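Local coordinates for protein single domain haemoglobin (Campylobacter jejuni, PDB 2WY4) that binds heme b, whose iron can take up small ligands such as cyanide, and probably serves in oxygen binding or nitric oxide detoxification, at residues L87-P95 / A127-Y138. Residues are numbered along the deposited sequence; the frame is centred on the assembly and turned at random.
Sequences LGVKEEHYP and AKFYIDIEKKLY. With HEM (protoporphyrin IX containing Fe), chain B.
On the proximal side of the heme in this globin fold, Tyr94 of helix 94-109 meets Glu134 of helix 113-139. Tyr94 OH donates to Glu134 OE1 at 2.6 Å. It meets the syn side of the oxygen, 25° out of the carboxylate plane. Glu134 OE2 is hydrogen-bonded to ND1 of His84, the axial ligand of the iron. Tyr94 thus positions the carboxylate that holds the proximal histidine, and the pair probably makes that imidazole more electron-rich. The Tyr94 side chain is a knob among Ala127, Tyr130, Ile131 and Glu134. Ile131 CG1 makes a CH-pi contact with one face of the Tyr94 ring, 3.8 Å from its centroid. The heme methyl CMC lies over the centre of the opposite face, so the ring is sandwiched. Tyr130 CB packs 3.4 Å from Tyr94 OH, and its own ring turns to the heme vinyl carbon CBB. Farther along, Tyr138 ties down the loop after the Schellman turn at Gly88. With CG anti to its own carbonyl carbon (chi1 -84°), the Tyr138 ring brings its edge to Val89 O. A water donates to both Glu134 OE1 and Val89 O. Tyr138 OH also donates to Val89 O at 2.6 Å, from above the carbonyl plane.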
loop_
_atom_site.group_PDB
_atom_site.type_symbol
_atom_site.label_atom_id
_atom_site.label_comp_id
_atom_site.label_asym_id
_atom_site.label_seq_id
_atom_site.Cartn_x
_atom_site.Cartn_y
_atom_site.Cartn_z
ATOM N N LEU A 87 -8.918 -6.293 12.295
ATOM C CA LEU A 87 -8.821 -4.939 12.835
ATOM C C LEU A 87 -9.889 -3.972 12.323
ATOM O O LEU A 87 -9.892 -2.803 12.680
ATOM C CB LEU A 87 -7.428 -4.379 12.554
ATOM C CG LEU A 87 -6.366 -5.018 13.469
ATOM C CD1 LEU A 87 -4.967 -4.624 13.073
ATOM C CD2 LEU A 87 -6.635 -4.667 14.953
ATOM N N GLY A 88 -10.813 -4.481 11.526
ATOM C CA GLY A 88 -11.927 -3.680 11.028
ATOM C C GLY A 88 -11.597 -2.747 9.899
ATOM O O GLY A 88 -12.240 -1.702 9.765
ATOM N N VAL A 89 -10.615 -3.117 9.080
ATOM C CA VAL A 89 -10.326 -2.380 7.868
ATOM C C VAL A 89 -11.508 -2.570 6.924
ATOM O O VAL A 89 -11.884 -3.692 6.575
ATOM C CB VAL A 89 -9.057 -2.905 7.209
ATOM C CG1 VAL A 89 -8.868 -2.257 5.864
ATOM C CG2 VAL A 89 -7.854 -2.690 8.124
ATOM N N LYS A 90 -12.073 -1.456 6.465
ATOM C CA LYS A 90 -13.200 -1.493 5.554
ATOM C C LYS A 90 -12.847 -1.007 4.177
ATOM O O LYS A 90 -11.852 -0.309 3.991
ATOM C CB LYS A 90 -14.346 -0.626 6.065
ATOM C CG LYS A 90 -14.782 -0.934 7.464
ATOM C CD LYS A 90 -15.389 -2.309 7.558
ATOM C CE LYS A 90 -15.569 -2.711 9.009
ATOM N NZ LYS A 90 -16.321 -3.986 9.148
ATOM N N GLU A 91 -13.711 -1.325 3.208
ATOM C CA GLU A 91 -13.543 -0.839 1.856
ATOM C C GLU A 91 -13.300 0.649 1.858
ATOM O O GLU A 91 -12.470 1.141 1.109
ATOM C CB GLU A 91 -14.797 -1.105 1.007
ATOM C CG GLU A 91 -15.267 -2.543 0.941
ATOM C CD GLU A 91 -16.544 -2.695 0.136
ATOM O OE1 GLU A 91 -16.849 -1.776 -0.686
ATOM O OE2 GLU A 91 -17.246 -3.729 0.329
ATOM N N GLU A 92 -14.032 1.378 2.697
ATOM C CA GLU A 92 -13.952 2.820 2.711
ATOM C C GLU A 92 -12.655 3.388 3.271
ATOM O O GLU A 92 -12.429 4.582 3.201
ATOM C CB GLU A 92 -15.142 3.403 3.494
ATOM C CG GLU A 92 -16.483 3.177 2.844
ATOM C CD GLU A 92 -16.949 1.742 2.835
ATOM O OE1 GLU A 92 -16.715 1.024 3.832
ATOM O OE2 GLU A 92 -17.601 1.323 1.826
ATOM N N HIS A 93 -11.804 2.541 3.867
ATOM C CA HIS A 93 -10.497 3.045 4.332
ATOM C C HIS A 93 -9.503 3.066 3.189
ATOM O O HIS A 93 -8.557 3.789 3.244
ATOM C CB HIS A 93 -9.892 2.156 5.407
ATOM C CG HIS A 93 -10.546 2.257 6.750
ATOM N ND1 HIS A 93 -11.156 1.180 7.349
ATOM C CD2 HIS A 93 -10.643 3.286 7.623
ATOM C CE1 HIS A 93 -11.625 1.556 8.529
ATOM N NE2 HIS A 93 -11.300 2.822 8.730
ATOM N N TYR A 94 -9.728 2.270 2.154
ATOM C CA TYR A 94 -8.766 2.190 1.064
ATOM C C TYR A 94 -8.527 3.532 0.342
ATOM O O TYR A 94 -7.372 3.811 -0.003
ATOM C CB TYR A 94 -9.038 1.009 0.102
ATOM C CG TYR A 94 -8.611 -0.312 0.672
ATOM C CD1 TYR A 94 -9.423 -0.999 1.550
ATOM C CD2 TYR A 94 -7.363 -0.847 0.375
ATOM C CE1 TYR A 94 -9.017 -2.172 2.119
ATOM C CE2 TYR A 94 -6.953 -2.021 0.942
ATOM C CZ TYR A 94 -7.781 -2.683 1.799
ATOM O OH TYR A 94 -7.374 -3.880 2.349
ATOM N N PRO A 95 -9.557 4.370 0.078
ATOM C CA PRO A 95 -9.267 5.687 -0.490
ATOM C C PRO A 95 -8.394 6.596 0.433
ATOM O O PRO A 95 -7.692 7.508 -0.051
ATOM C CB PRO A 95 -10.668 6.282 -0.711
ATOM C CG PRO A 95 -11.552 5.127 -0.816
ATOM C CD PRO A 95 -11.009 4.144 0.176
ATOM N N ALA A 127 -5.753 -2.032 -4.517
ATOM C CA ALA A 127 -6.775 -1.885 -3.516
ATOM C C ALA A 127 -7.952 -2.792 -3.799
ATOM O O ALA A 127 -8.474 -3.404 -2.887
ATOM C CB ALA A 127 -7.225 -0.449 -3.400
ATOM N N LYS A 128 -8.392 -2.840 -5.052
ATOM C CA LYS A 128 -9.516 -3.684 -5.404
ATOM C C LYS A 128 -9.226 -5.150 -5.091
ATOM O O LYS A 128 -10.095 -5.877 -4.619
ATOM C CB LYS A 128 -9.856 -3.518 -6.886
ATOM C CG LYS A 128 -10.906 -4.515 -7.373
ATOM C CD LYS A 128 -11.238 -4.253 -8.834
ATOM C CE LYS A 128 -12.561 -4.862 -9.246
ATOM N NZ LYS A 128 -12.697 -6.265 -8.867
ATOM N N PHE A 129 -8.003 -5.594 -5.386
ATOM C CA PHE A 129 -7.623 -6.973 -5.083
ATOM C C PHE A 129 -7.732 -7.291 -3.585
ATOM O O PHE A 129 -8.284 -8.342 -3.212
ATOM C CB PHE A 129 -6.209 -7.224 -5.596
ATOM C CG PHE A 129 -5.809 -8.668 -5.626
ATOM C CD1 PHE A 129 -6.319 -9.531 -6.558
ATOM C CD2 PHE A 129 -4.917 -9.155 -4.692
ATOM C CE1 PHE A 129 -5.931 -10.855 -6.594
ATOM C CE2 PHE A 129 -4.548 -10.491 -4.690
ATOM C CZ PHE A 129 -5.056 -11.337 -5.633
ATOM N N TYR A 130 -7.237 -6.394 -2.736
ATOM C CA TYR A 130 -7.342 -6.581 -1.291
ATOM C C TYR A 130 -8.801 -6.514 -0.829
ATOM O O TYR A 130 -9.284 -7.385 -0.079
ATOM C CB TYR A 130 -6.557 -5.510 -0.543
ATOM C CG TYR A 130 -5.085 -5.790 -0.342
ATOM C CD1 TYR A 130 -4.201 -5.698 -1.387
ATOM C CD2 TYR A 130 -4.592 -6.135 0.920
ATOM C CE1 TYR A 130 -2.860 -5.942 -1.212
ATOM C CE2 TYR A 130 -3.264 -6.400 1.095
ATOM C CZ TYR A 130 -2.385 -6.309 0.047
ATOM O OH TYR A 130 -1.064 -6.607 0.298
ATOM N N ILE A 131 -9.522 -5.493 -1.299
ATOM C CA ILE A 131 -10.928 -5.306 -0.913
ATOM C C ILE A 131 -11.765 -6.541 -1.215
ATOM O O ILE A 131 -12.579 -6.972 -0.389
ATOM C CB ILE A 131 -11.523 -4.075 -1.641
ATOM C CG1 ILE A 131 -10.937 -2.767 -1.083
ATOM C CG2 ILE A 131 -13.043 -4.017 -1.493
ATOM C CD1 ILE A 131 -11.161 -1.546 -1.990
ATOM N N ASP A 132 -11.578 -7.102 -2.398
ATOM C CA ASP A 132 -12.411 -8.241 -2.808
ATOM C C ASP A 132 -12.159 -9.475 -1.955
ATOM O O ASP A 132 -13.096 -10.206 -1.585
ATOM C CB ASP A 132 -12.241 -8.586 -4.298
ATOM C CG ASP A 132 -12.851 -7.530 -5.244
ATOM O OD1 ASP A 132 -13.606 -6.633 -4.795
ATOM O OD2 ASP A 132 -12.580 -7.504 -6.459
ATOM N N ILE A 133 -10.898 -9.717 -1.614
ATOM C CA ILE A 133 -10.552 -10.846 -0.757
ATOM C C ILE A 133 -11.120 -10.632 0.658
ATOM O O ILE A 133 -11.704 -11.553 1.252
ATOM C CB ILE A 133 -9.004 -11.056 -0.725
ATOM C CG1 ILE A 133 -8.549 -11.711 -2.022
ATOM C CG2 ILE A 133 -8.542 -11.889 0.453
ATOM C CD1 ILE A 133 -7.071 -11.819 -2.199
ATOM N N GLU A 134 -10.969 -9.410 1.169
ATOM C CA GLU A 134 -11.468 -9.059 2.474
ATOM C C GLU A 134 -13.003 -9.092 2.539
ATOM O O GLU A 134 -13.579 -9.528 3.531
ATOM C CB GLU A 134 -10.860 -7.719 2.911
ATOM C CG GLU A 134 -9.375 -7.916 3.247
ATOM C CD GLU A 134 -8.536 -6.650 3.270
ATOM O OE1 GLU A 134 -9.107 -5.539 3.394
ATOM O OE2 GLU A 134 -7.288 -6.767 3.204
ATOM N N LYS A 135 -13.655 -8.653 1.473
ATOM C CA LYS A 135 -15.117 -8.693 1.423
ATOM C C LYS A 135 -15.590 -10.114 1.625
ATOM O O LYS A 135 -16.544 -10.354 2.377
ATOM C CB LYS A 135 -15.628 -8.131 0.096
ATOM C CG LYS A 135 -15.895 -6.652 0.107
ATOM C CD LYS A 135 -16.405 -6.177 -1.254
ATOM C CE LYS A 135 -17.754 -6.778 -1.597
ATOM N NZ LYS A 135 -18.343 -6.162 -2.838
ATOM N N LYS A 136 -14.939 -11.063 0.953
ATOM C CA LYS A 136 -15.274 -12.471 1.126
ATOM C C LYS A 136 -15.086 -12.884 2.567
ATOM O O LYS A 136 -15.910 -13.607 3.116
ATOM C CB LYS A 136 -14.436 -13.374 0.221
ATOM C CG LYS A 136 -14.905 -13.407 -1.209
ATOM C CD LYS A 136 -14.295 -14.584 -1.961
ATOM C CE LYS A 136 -14.306 -14.364 -3.472
ATOM N NZ LYS A 136 -15.670 -14.188 -4.054
ATOM N N LEU A 137 -13.999 -12.447 3.203
ATOM C CA LEU A 137 -13.795 -12.809 4.607
ATOM C C LEU A 137 -14.884 -12.284 5.498
ATOM O O LEU A 137 -15.359 -12.967 6.386
ATOM C CB LEU A 137 -12.449 -12.306 5.137
ATOM C CG LEU A 137 -11.294 -13.229 4.863
ATOM C CD1 LEU A 137 -10.047 -12.635 5.535
ATOM C CD2 LEU A 137 -11.561 -14.647 5.370
ATOM N N TYR A 138 -15.290 -11.044 5.268
ATOM C CA TYR A 138 -16.343 -10.462 6.067
ATOM C C TYR A 138 -17.680 -11.179 5.840
ATOM O O TYR A 138 -18.474 -11.313 6.754
ATOM C CB TYR A 138 -16.530 -9.000 5.690
ATOM C CG TYR A 138 -15.593 -8.023 6.367
ATOM C CD1 TYR A 138 -15.628 -7.841 7.746
ATOM C CD2 TYR A 138 -14.698 -7.264 5.627
ATOM C CE1 TYR A 138 -14.800 -6.939 8.371
ATOM C CE2 TYR A 138 -13.870 -6.331 6.258
ATOM C CZ TYR A 138 -13.918 -6.192 7.626
ATOM O OH TYR A 138 -13.107 -5.300 8.276
HETATM C CHA HEM B . -1.226 -4.367 8.450
HETATM C CHB HEM B . -0.451 -3.997 3.718
HETATM C CHC HEM B . -4.299 -1.120 3.351
HETATM C CHD HEM B . -4.658 -0.988 8.190
HETATM C C1A HEM B . -0.734 -4.588 7.220
HETATM C C2A HEM B . 0.359 -5.445 6.871
HETATM C C3A HEM B . 0.603 -5.342 5.551
HETATM C C4A HEM B . -0.361 -4.383 5.047
HETATM C CMA HEM B . 1.670 -6.102 4.749
HETATM C CAA HEM B . 1.112 -6.350 7.877
HETATM C CBA HEM B . 0.196 -7.427 8.463
HETATM C CGA HEM B . 0.191 -8.768 7.803
HETATM O O1A HEM B . 1.116 -9.072 7.004
HETATM O O2A HEM B . -0.742 -9.577 8.143
HETATM C C1B HEM B . -1.409 -3.158 3.216
HETATM C C2B HEM B . -1.559 -2.813 1.848
HETATM C C3B HEM B . -2.635 -2.014 1.746
HETATM C C4B HEM B . -3.187 -1.839 3.043
HETATM C CMB HEM B . -0.600 -3.219 0.737
HETATM C CAB HEM B . -3.223 -1.312 0.514
HETATM C CBB HEM B . -3.368 -1.934 -0.642
HETATM C C1C HEM B . -4.791 -0.855 4.608
HETATM C C2C HEM B . -5.930 -0.091 4.977
HETATM C C3C HEM B . -5.985 -0.058 6.292
HETATM C C4C HEM B . -4.862 -0.775 6.839
HETATM C CMC HEM B . -6.935 0.508 3.981
HETATM C CAC HEM B . -7.046 0.649 7.119
HETATM C CBC HEM B . -6.673 1.616 7.967
HETATM C C1D HEM B . -3.753 -1.910 8.676
HETATM C C2D HEM B . -3.584 -2.146 10.059
HETATM C C3D HEM B . -2.535 -3.193 10.187
HETATM C C4D HEM B . -2.179 -3.496 8.840
HETATM C CMD HEM B . -4.342 -1.477 11.184
HETATM C CAD HEM B . -1.943 -3.795 11.450
HETATM C CBD HEM B . -0.554 -3.200 11.659
HETATM C CGD HEM B . 0.022 -3.454 13.020
HETATM O O1D HEM B . 0.545 -2.497 13.601
HETATM O O2D HEM B . -0.037 -4.631 13.468
HETATM N NA HEM B . -1.169 -3.927 6.091
HETATM N NB HEM B . -2.421 -2.567 3.929
HETATM N NC HEM B . -4.151 -1.269 5.766
HETATM N ND HEM B . -2.899 -2.712 7.955
HETATM FE FE HEM B . -2.664 -2.637 5.937
HETATM O O HOH W 1 -11.503 -4.425 3.784
#